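PDB 3HF7: hemolysins related proteins containing CBS domains from Klebsiella pneumoniae subsp. pneumoniae, which is of unknown function but binds AMP through a pair of CBS domains that forms one part of a longer membrane protein. Local coordinates for residues S25-R28 with Q29-S33; L40-S44 with L45-I49; T68-I71 with M72-A76. All blocks are in the same frame, centred on the assembly; numbering follows the deposited sequence.

Overall arrangement
All three contacts are local, but they differ in depth and chemistry. Contact 1, partly buried, lies on helix 23-31 of the beta-alpha-beta unit formed with strands 16-18 and 37-41; contact 2, nearer the surface, is the hairpin in which strand 37-41 turns into strand 48-53. Contact 3 occupies the short surface helix 69-75. Contacts 1 and 3 both rest on helical backbone bonds and contact 2 on hairpin bonds, while contacts 2 and 3 add an acid-arginine salt bridge. Their apolar sides meet: Met72 SD lies 3.9 Å from Ile26 CG2, joining contacts 3 and 1, and Leu73 CD2 lies 3.7 Å from Leu40 CD1, joining contacts 3 and 2.

Contact 1: S25-R28 with Q29-S33; sequences SIVR and QLTHS
Gln29 lies along the preceding turn, against Ser25 and Ile26, in helix 23-31, the helix of a beta-alpha-beta unit between strands 16-18 and 37-41 of the CBS-domain pair. Its CB sits 3.4 Å from Ile26 O. With CG placed beside its own backbone N (chi1 -78°) and the chain extended beyond, CG passes 3.5 Å from Ser25 O and the amide runs back beside it. At the tip, NE2 makes a weak bond to that same Ser25 O, which already accepts the helical bond from Gln29 N; the stronger partner of NE2 is Asp21, ahead of the helix. The carbonyl of Ser25 is thus gripped twice by one residue.

The apolar side of the helix faces inward, where Leu30 and Ile26 pack on Ile17 of strand 16-18, while Val27, Leu30 and Thr31 touch Met61 of helix 54-61. Between Val27 and Thr31 the methyls CG1 and CG2 approach to 4.0 Å.

Toward the C-terminal end the side chains of Thr31 and His32 turn back to carbonyls of the preceding turn. Thr31 OG1, set between its backbone N and carbonyl carbon (chi1 62°), lies 3.2 Å from Val27 O and 3.0 Å from Arg28 O. His32, the first residue to leave helical geometry, brings its ring obliquely to the carbonyl of Arg28, with ND1 in a weak bond 2.8 Å from that oxygen, Arg28 O.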
ATOM      1  N   SER A  25      -1.227 -18.700   7.610  1.00 25.09           N
ATOM      2  CA  SER A  25      -0.057 -17.968   7.157  1.00 25.02           C
ATOM      3  C   SER A  25      -0.367 -16.493   6.895  1.00 24.77           C
ATOM      4  O   SER A  25       0.455 -15.627   7.178  1.00 24.54           O
ATOM      5  CB  SER A  25       0.535 -18.618   5.911  1.00 24.90           C
ATOM      6  OG  SER A  25       1.768 -18.014   5.586  1.00 24.85           O
ATOM      7  N   ILE A  26      -1.553 -16.218   6.363  1.00 24.93           N
ATOM      8  CA  ILE A  26      -1.955 -14.845   6.041  1.00 25.40           C
ATOM      9  C   ILE A  26      -2.101 -14.044   7.326  1.00 25.92           C
ATOM     10  O   ILE A  26      -1.534 -12.956   7.443  1.00 26.35           O
ATOM     11  CB  ILE A  26      -3.259 -14.792   5.215  1.00 25.29           C
ATOM     12  CG1 ILE A  26      -2.965 -14.986   3.722  1.00 24.76           C
ATOM     13  CG2 ILE A  26      -4.007 -13.496   5.459  1.00 24.81           C
ATOM     14  CD1 ILE A  26      -4.096 -15.642   2.946  1.00 21.84           C
ATOM     15  N   VAL A  27      -2.823 -14.605   8.297  1.00 26.14           N
ATOM     16  CA  VAL A  27      -3.028 -13.936   9.576  1.00 26.24           C
ATOM     17  C   VAL A  27      -1.680 -13.698  10.254  1.00 26.67           C
ATOM     18  O   VAL A  27      -1.413 -12.602  10.748  1.00 26.89           O
ATOM     19  CB  VAL A  27      -3.933 -14.744  10.526  1.00 26.22           C
ATOM     20  CG1 VAL A  27      -4.213 -13.948  11.792  1.00 25.82           C
ATOM     21  CG2 VAL A  27      -5.238 -15.115   9.843  1.00 26.36           C
ATOM     22  N   ARG A  28      -0.831 -14.717  10.282  1.00 26.82           N
ATOM     23  CA  ARG A  28       0.470 -14.565  10.899  1.00 27.43           C
ATOM     24  C   ARG A  28       1.171 -13.341  10.291  1.00 27.50           C
ATOM     25  O   ARG A  28       1.717 -12.518  11.027  1.00 27.65           O
ATOM     26  CB  ARG A  28       1.303 -15.833  10.720  1.00 27.67           C
ATOM     27  CG  ARG A  28       2.513 -15.943  11.661  1.00 30.07           C
ATOM     28  CD  ARG A  28       3.201 -17.324  11.559  1.00 33.54           C
ATOM     29  NE  ARG A  28       3.383 -17.744  10.159  1.00 36.79           N
ATOM     30  CZ  ARG A  28       2.812 -18.813   9.590  1.00 38.07           C
ATOM     31  NH1 ARG A  28       2.020 -19.627  10.287  1.00 37.96           N
ATOM     32  NH2 ARG A  28       3.047 -19.077   8.307  1.00 38.94           N
ATOM     33  N   GLN A  29       1.122 -13.198   8.960  1.00 27.12           N
ATOM     34  CA  GLN A  29       1.784 -12.070   8.285  1.00 26.63           C
ATOM     35  C   GLN A  29       1.145 -10.733   8.645  1.00 26.50           C
ATOM     36  O   GLN A  29       1.832  -9.727   8.854  1.00 26.07           O
ATOM     37  CB  GLN A  29       1.736 -12.244   6.778  1.00 26.50           C
ATOM     38  CG  GLN A  29       2.749 -13.219   6.229  1.00 27.22           C
ATOM     39  CD  GLN A  29       2.552 -13.445   4.748  1.00 28.16           C
ATOM     40  OE1 GLN A  29       2.801 -12.550   3.931  1.00 28.62           O
ATOM     41  NE2 GLN A  29       2.092 -14.643   4.388  1.00 28.03           N
ATOM     42  N   LEU A  30      -0.179 -10.740   8.702  1.00 26.37           N
ATOM     43  CA  LEU A  30      -0.949  -9.564   9.017  1.00 26.38           C
ATOM     44  C   LEU A  30      -0.577  -9.050  10.397  1.00 26.72           C
ATOM     45  O   LEU A  30      -0.194  -7.900  10.557  1.00 27.11           O
ATOM     46  CB  LEU A  30      -2.422  -9.921   8.957  1.00 26.29           C
ATOM     47  CG  LEU A  30      -3.420  -8.790   9.077  1.00 26.05           C
ATOM     48  CD1 LEU A  30      -3.287  -7.913   7.869  1.00 25.86           C
ATOM     49  CD2 LEU A  30      -4.798  -9.394   9.157  1.00 25.35           C
ATOM     50  N   THR A  31      -0.646  -9.923  11.394  1.00 27.09           N
ATOM     51  CA  THR A  31      -0.315  -9.548  12.770  1.00 26.81           C
ATOM     52  C   THR A  31       1.145  -9.120  12.962  1.00 26.86           C
ATOM     53  O   THR A  31       1.453  -8.436  13.925  1.00 27.22           O
ATOM     54  CB  THR A  31      -0.666 -10.680  13.759  1.00 26.68           C
ATOM     55  OG1 THR A  31       0.102 -11.846  13.450  1.00 27.06           O
ATOM     56  CG2 THR A  31      -2.146 -11.023  13.675  1.00 26.28           C
ATOM     57  N   HIS A  32       2.026  -9.535  12.050  1.00 27.23           N
ATOM     58  CA  HIS A  32       3.464  -9.210  12.101  1.00 27.43           C
ATOM     59  C   HIS A  32       3.842  -8.062  11.169  1.00 27.22           C
ATOM     60  O   HIS A  32       5.035  -7.805  10.949  1.00 27.12           O
ATOM     61  CB  HIS A  32       4.319 -10.439  11.747  1.00 27.61           C
ATOM     62  CG  HIS A  32       4.391 -11.462  12.838  1.00 29.29           C
ATOM     63  ND1 HIS A  32       3.288 -12.174  13.266  1.00 30.07           N
ATOM     64  CD2 HIS A  32       5.430 -11.886  13.597  1.00 30.19           C
ATOM     65  CE1 HIS A  32       3.644 -12.996  14.238  1.00 30.41           C
ATOM     66  NE2 HIS A  32       4.938 -12.840  14.460  1.00 30.59           N
ATOM     67  N   SER A  33       2.831  -7.380  10.623  1.00 26.93           N
ATOM     68  CA  SER A  33       3.051  -6.288   9.670  1.00 26.67           C
ATOM     69  C   SER A  33       3.910  -5.175  10.272  1.00 26.65           C
ATOM     70  O   SER A  33       3.550  -4.613  11.307  1.00 26.86           O
ATOM     71  CB  SER A  33       1.711  -5.722   9.195  1.00 26.70           C
ATOM     72  OG  SER A  33       1.892  -4.536   8.434  1.00 26.53           O
TER

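Contact 2: L40-S44 with L45-I49; sequences LYRDS and LDDAI
Tyr41 and Ala48 face each other as an antiparallel non-hydrogen-bonded pair, their CA atoms 4.3 Å apart. Backbone bonds stand on both sides of them: Ile49 N donates to Leu40 O at 2.7 Å, and Arg42 N donates to Asp47 O at 3.2 Å. The chain then reverses through a turn closed by Asp47 N, which reaches Ser44 O from above its carbonyl plane.

The charged contact is a salt bridge. Arg42 NH2 meets Asp47 OD2 at 2.8 Å on the syn side, somewhat out of the carboxylate plane, and NE adds a weak bond to the same oxygen, the two planes 59° apart. Arg42 reaches it with CG anti to the backbone N (chi1 -153°) and a bend at chi3, and Ile49 CD1 lies over one face of its guanidinium. Asp46 is paired instead with Arg11.

The apolar pair is Tyr41 CD2 with Leu45 CD2, 4.0 Å apart; Leu45 and Ala48 continue onto Ile112 of strand 112-117, in the other sheet. The backbone N of Leu45 sits over a face of the Tyr41 ring. The whole is a beta hairpin that joins the central strand 37-41 to the outer strand 48-53 of the three-stranded sheet of a CBS domain.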
ATOM      1  N   LEU A  40      -2.360  -6.145  -0.489  1.00 24.83           N
ATOM      2  CA  LEU A  40      -2.924  -7.466  -0.724  1.00 24.47           C
ATOM      3  C   LEU A  40      -2.798  -7.772  -2.209  1.00 24.85           C
ATOM      4  O   LEU A  40      -3.225  -6.978  -3.057  1.00 24.71           O
ATOM      5  CB  LEU A  40      -4.390  -7.502  -0.282  1.00 23.71           C
ATOM      6  CG  LEU A  40      -4.701  -7.176   1.187  1.00 22.61           C
ATOM      7  CD1 LEU A  40      -6.216  -7.276   1.429  1.00 21.20           C
ATOM      8  CD2 LEU A  40      -3.907  -8.068   2.175  1.00 18.52           C
ATOM      9  N   TYR A  41      -2.193  -8.909  -2.525  1.00 25.39           N
ATOM     10  CA  TYR A  41      -2.069  -9.325  -3.917  1.00 26.19           C
ATOM     11  C   TYR A  41      -2.230 -10.840  -4.083  1.00 27.16           C
ATOM     12  O   TYR A  41      -2.150 -11.614  -3.114  1.00 27.18           O
ATOM     13  CB  TYR A  41      -0.709  -8.897  -4.472  1.00 26.10           C
ATOM     14  CG  TYR A  41       0.465  -9.525  -3.754  1.00 26.37           C
ATOM     15  CD1 TYR A  41       0.872 -10.838  -4.036  1.00 27.54           C
ATOM     16  CD2 TYR A  41       1.168  -8.817  -2.788  1.00 25.82           C
ATOM     17  CE1 TYR A  41       1.954 -11.407  -3.369  1.00 26.75           C
ATOM     18  CE2 TYR A  41       2.238  -9.385  -2.116  1.00 24.75           C
ATOM     19  CZ  TYR A  41       2.619 -10.660  -2.405  1.00 25.45           C
ATOM     20  OH  TYR A  41       3.688 -11.186  -1.728  1.00 27.70           O
ATOM     21  N   ARG A  42      -2.427 -11.258  -5.326  1.00 27.64           N
ATOM     22  CA  ARG A  42      -2.499 -12.657  -5.639  1.00 28.31           C
ATOM     23  C   ARG A  42      -1.231 -13.025  -6.430  1.00 28.44           C
ATOM     24  O   ARG A  42      -1.056 -12.594  -7.579  1.00 28.39           O
ATOM     25  CB  ARG A  42      -3.765 -12.904  -6.447  1.00 28.44           C
ATOM     26  CG  ARG A  42      -4.346 -14.300  -6.345  1.00 30.74           C
ATOM     27  CD  ARG A  42      -5.727 -14.337  -7.012  1.00 34.27           C
ATOM     28  NE  ARG A  42      -5.843 -13.266  -8.008  1.00 36.76           N
ATOM     29  CZ  ARG A  42      -6.784 -12.313  -8.019  1.00 38.03           C
ATOM     30  NH1 ARG A  42      -7.751 -12.279  -7.099  1.00 38.34           N
ATOM     31  NH2 ARG A  42      -6.762 -11.393  -8.980  1.00 38.70           N
ATOM     32  N   ASP A  43      -0.341 -13.797  -5.797  1.00 28.25           N
ATOM     33  CA  ASP A  43       0.862 -14.352  -6.447  1.00 28.21           C
ATOM     34  C   ASP A  43       2.076 -13.442  -6.450  1.00 28.31           C
ATOM     35  O   ASP A  43       3.164 -13.830  -6.019  1.00 28.47           O
ATOM     36  CB  ASP A  43       0.572 -14.770  -7.884  1.00 28.32           C
ATOM     37  CG  ASP A  43      -0.276 -16.007  -7.961  1.00 28.60           C
ATOM     38  OD1 ASP A  43      -0.139 -16.863  -7.059  1.00 28.54           O
ATOM     39  OD2 ASP A  43      -1.071 -16.132  -8.922  1.00 28.85           O
ATOM     40  N   SER A  44       1.894 -12.238  -6.972  1.00 28.20           N
ATOM     41  CA  SER A  44       2.963 -11.260  -7.003  1.00 28.00           C
ATOM     42  C   SER A  44       2.412  -9.873  -7.292  1.00 27.89           C
ATOM     43  O   SER A  44       1.225  -9.703  -7.583  1.00 27.62           O
ATOM     44  CB  SER A  44       4.016 -11.630  -8.059  1.00 28.02           C
ATOM     45  OG  SER A  44       3.550 -11.330  -9.368  1.00 27.70           O
ATOM     46  N   LEU A  45       3.308  -8.891  -7.246  1.00 27.87           N
ATOM     47  CA  LEU A  45       2.960  -7.510  -7.492  1.00 27.88           C
ATOM     48  C   LEU A  45       2.554  -7.254  -8.943  1.00 28.24           C
ATOM     49  O   LEU A  45       2.287  -6.117  -9.339  1.00 29.08           O
ATOM     50  CB  LEU A  45       4.100  -6.602  -7.032  1.00 27.74           C
ATOM     51  CG  LEU A  45       4.122  -6.488  -5.500  1.00 27.30           C
ATOM     52  CD1 LEU A  45       5.365  -5.769  -4.980  1.00 26.19           C
ATOM     53  CD2 LEU A  45       2.836  -5.841  -4.963  1.00 25.47           C
ATOM     54  N   ASP A  46       2.477  -8.321  -9.727  1.00 28.14           N
ATOM     55  CA  ASP A  46       1.860  -8.241 -11.031  1.00 28.23           C
ATOM     56  C   ASP A  46       0.371  -8.209 -10.877  1.00 28.18           C
ATOM     57  O   ASP A  46      -0.347  -7.891 -11.819  1.00 28.42           O
ATOM     58  CB  ASP A  46       2.212  -9.462 -11.841  1.00 28.46           C
ATOM     59  CG  ASP A  46       3.628  -9.440 -12.313  1.00 29.73           C
ATOM     60  OD1 ASP A  46       4.333  -8.416 -12.093  1.00 30.79           O
ATOM     61  OD2 ASP A  46       4.025 -10.455 -12.915  1.00 30.47           O
ATOM     62  N   ASP A  47      -0.099  -8.571  -9.692  1.00 28.12           N
ATOM     63  CA  ASP A  47      -1.521  -8.603  -9.439  1.00 28.12           C
ATOM     64  C   ASP A  47      -1.895  -8.024  -8.068  1.00 27.88           C
ATOM     65  O   ASP A  47      -2.531  -8.692  -7.246  1.00 28.21           O
ATOM     66  CB  ASP A  47      -2.061 -10.025  -9.625  1.00 28.07           C
ATOM     67  CG  ASP A  47      -3.563 -10.054  -9.810  1.00 28.75           C
ATOM     68  OD1 ASP A  47      -4.191  -8.974  -9.908  1.00 29.75           O
ATOM     69  OD2 ASP A  47      -4.125 -11.160  -9.859  1.00 30.14           O
ATOM     70  N   ALA A  48      -1.502  -6.775  -7.838  1.00 27.52           N
ATOM     71  CA  ALA A  48      -1.903  -6.053  -6.636  1.00 27.16           C
ATOM     72  C   ALA A  48      -3.411  -5.845  -6.641  1.00 27.24           C
ATOM     73  O   ALA A  48      -4.004  -5.489  -7.658  1.00 27.51           O
ATOM     74  CB  ALA A  48      -1.194  -4.738  -6.552  1.00 27.03           C
ATOM     75  N   ILE A  49      -4.034  -6.079  -5.498  1.00 27.33           N
ATOM     76  CA  ILE A  49      -5.487  -6.031  -5.416  1.00 27.52           C
ATOM     77  C   ILE A  49      -6.015  -4.837  -4.613  1.00 27.58           C
ATOM     78  O   ILE A  49      -6.895  -4.109  -5.076  1.00 28.10           O
ATOM     79  CB  ILE A  49      -6.049  -7.332  -4.834  1.00 27.26           C
ATOM     80  CG1 ILE A  49      -5.550  -8.504  -5.668  1.00 26.94           C
ATOM     81  CG2 ILE A  49      -7.576  -7.262  -4.763  1.00 27.48           C
ATOM     82  CD1 ILE A  49      -6.528  -9.629  -5.800  1.00 27.82           C
TER

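Contact 3: T68-I71 with M72-A76; sequences TKEI and MLRAA
The guanidinium of Arg74 and the carboxylate of Glu70 are steeply turned, their planes 73° apart. Glu70 CG lies at the guanidinium edge, in its plane, whereas Glu70 OE2 and Ile71 CD1 approach it obliquely, Ile71 CD1 standing 4.3 Å from Arg74 NH2. The charges meet in a long salt bridge, Glu70 OE2 to Arg74 NE at 3.5 Å, one helical turn apart on an exposed side. A bend at chi2 (83°) swings the acid of Glu70 toward the arginine.

Lys69 and Leu73, also a turn apart, run side by side in the same direction, with Lys69 CG 4.0 Å from Leu73 CD1. The aliphatic part of the lysine therefore backs the leucine, while its NZ goes on to Ile19 O.

The backbone starts with a cap. Thr68 OG1 accepts from Ile71 N at 3.0 Å, and Thr68 O accepts from Met72 N at 2.9 Å. Farther along, Ala75 N bonds weakly to Ile71 O and also reaches Met72 O. Together they form a short N-capped helix with an i to i+4 salt bridge on its outer side, packed within the CBS-domain pair, Met72 on Ile26 of helix 23-31 and Leu73 on Leu40 of strand 37-41.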
ATOM      1  N   THR A  68     -12.468 -13.359   8.743  1.00 28.35           N
ATOM      2  CA  THR A  68     -12.337 -14.211   7.557  1.00 28.36           C
ATOM      3  C   THR A  68     -11.582 -13.513   6.440  1.00 28.55           C
ATOM      4  O   THR A  68     -11.320 -12.310   6.524  1.00 29.27           O
ATOM      5  CB  THR A  68     -13.703 -14.669   7.025  1.00 28.18           C
ATOM      6  OG1 THR A  68     -14.274 -13.639   6.223  1.00 28.43           O
ATOM      7  CG2 THR A  68     -14.645 -14.970   8.153  1.00 28.19           C
ATOM      8  N   LYS A  69     -11.220 -14.274   5.406  1.00 28.49           N
ATOM      9  CA  LYS A  69     -10.538 -13.743   4.224  1.00 28.21           C
ATOM     10  C   LYS A  69     -11.440 -12.769   3.499  1.00 28.10           C
ATOM     11  O   LYS A  69     -11.008 -11.712   3.061  1.00 28.24           O
ATOM     12  CB  LYS A  69     -10.140 -14.889   3.303  1.00 28.23           C
ATOM     13  CG  LYS A  69      -9.577 -14.479   1.954  1.00 28.61           C
ATOM     14  CD  LYS A  69      -8.307 -15.275   1.672  1.00 28.83           C
ATOM     15  CE  LYS A  69      -8.245 -15.817   0.252  1.00 28.19           C
ATOM     16  NZ  LYS A  69      -7.368 -17.026   0.230  1.00 28.94           N
ATOM     17  N   GLU A  70     -12.710 -13.138   3.401  1.00 28.26           N
ATOM     18  CA  GLU A  70     -13.741 -12.291   2.821  1.00 28.39           C
ATOM     19  C   GLU A  70     -13.881 -10.944   3.565  1.00 27.90           C
ATOM     20  O   GLU A  70     -13.991  -9.876   2.939  1.00 27.95           O
ATOM     21  CB  GLU A  70     -15.059 -13.058   2.831  1.00 28.60           C
ATOM     22  CG  GLU A  70     -16.261 -12.218   2.531  1.00 30.81           C
ATOM     23  CD  GLU A  70     -16.476 -12.037   1.052  1.00 33.55           C
ATOM     24  OE1 GLU A  70     -15.478 -12.032   0.284  1.00 32.91           O
ATOM     25  OE2 GLU A  70     -17.665 -11.909   0.667  1.00 36.38           O
ATOM     26  N   ILE A  71     -13.861 -11.008   4.894  1.00 26.96           N
ATOM     27  CA  ILE A  71     -13.934  -9.822   5.733  1.00 26.28           C
ATOM     28  C   ILE A  71     -12.696  -8.955   5.511  1.00 25.98           C
ATOM     29  O   ILE A  71     -12.818  -7.737   5.309  1.00 26.11           O
ATOM     30  CB  ILE A  71     -14.153 -10.199   7.231  1.00 26.22           C
ATOM     31  CG1 ILE A  71     -15.655 -10.284   7.562  1.00 26.00           C
ATOM     32  CG2 ILE A  71     -13.494  -9.187   8.173  1.00 25.96           C
ATOM     33  CD1 ILE A  71     -16.466 -11.394   6.842  1.00 25.31           C
ATOM     34  N   MET A  72     -11.524  -9.598   5.505  1.00 25.31           N
ATOM     35  CA  MET A  72     -10.247  -8.919   5.295  1.00 24.48           C
ATOM     36  C   MET A  72     -10.239  -8.137   3.987  1.00 24.69           C
ATOM     37  O   MET A  72      -9.927  -6.952   3.967  1.00 23.86           O
ATOM     38  CB  MET A  72      -9.092  -9.922   5.306  1.00 24.07           C
ATOM     39  CG  MET A  72      -7.740  -9.252   5.233  1.00 21.71           C
ATOM     40  SD  MET A  72      -6.342 -10.381   5.113  1.00 15.90           S
ATOM     41  CE  MET A  72      -6.699 -11.051   3.499  1.00 13.85           C
ATOM     42  N   LEU A  73     -10.598  -8.816   2.900  1.00 25.46           N
ATOM     43  CA  LEU A  73     -10.582  -8.213   1.568  1.00 26.29           C
ATOM     44  C   LEU A  73     -11.541  -7.034   1.411  1.00 27.34           C
ATOM     45  O   LEU A  73     -11.224  -6.047   0.736  1.00 27.91           O
ATOM     46  CB  LEU A  73     -10.886  -9.270   0.520  1.00 26.02           C
ATOM     47  CG  LEU A  73      -9.736 -10.262   0.339  1.00 25.08           C
ATOM     48  CD1 LEU A  73     -10.159 -11.403  -0.540  1.00 22.14           C
ATOM     49  CD2 LEU A  73      -8.545  -9.543  -0.250  1.00 25.34           C
ATOM     50  N   ARG A  74     -12.705  -7.120   2.045  1.00 27.94           N
ATOM     51  CA  ARG A  74     -13.695  -6.064   1.910  1.00 28.81           C
ATOM     52  C   ARG A  74     -13.327  -4.882   2.809  1.00 28.21           C
ATOM     53  O   ARG A  74     -13.898  -3.806   2.678  1.00 28.50           O
ATOM     54  CB  ARG A  74     -15.097  -6.618   2.192  1.00 29.30           C
ATOM     55  CG  ARG A  74     -15.365  -7.869   1.362  1.00 32.72           C
ATOM     56  CD  ARG A  74     -16.832  -8.136   1.111  1.00 39.72           C
ATOM     57  NE  ARG A  74     -17.466  -8.814   2.241  1.00 44.81           N
ATOM     58  CZ  ARG A  74     -18.230  -8.211   3.156  1.00 47.75           C
ATOM     59  NH1 ARG A  74     -18.474  -6.894   3.083  1.00 47.79           N
ATOM     60  NH2 ARG A  74     -18.760  -8.935   4.149  1.00 48.71           N
ATOM     61  N   ALA A  75     -12.358  -5.095   3.701  1.00 27.65           N
ATOM     62  CA  ALA A  75     -11.870  -4.068   4.609  1.00 27.29           C
ATOM     63  C   ALA A  75     -10.744  -3.256   3.983  1.00 27.61           C
ATOM     64  O   ALA A  75     -10.465  -2.135   4.416  1.00 27.89           O
ATOM     65  CB  ALA A  75     -11.396  -4.702   5.895  1.00 26.88           C
ATOM     66  N   ALA A  76     -10.082  -3.837   2.983  1.00 27.75           N
ATOM     67  CA  ALA A  76      -9.008  -3.152   2.267  1.00 27.61           C
ATOM     68  C   ALA A  76      -9.595  -2.102   1.322  1.00 27.42           C
ATOM     69  O   ALA A  76     -10.763  -2.193   0.940  1.00 27.24           O
ATOM     70  CB  ALA A  76      -8.161  -4.142   1.520  1.00 27.27           C
TER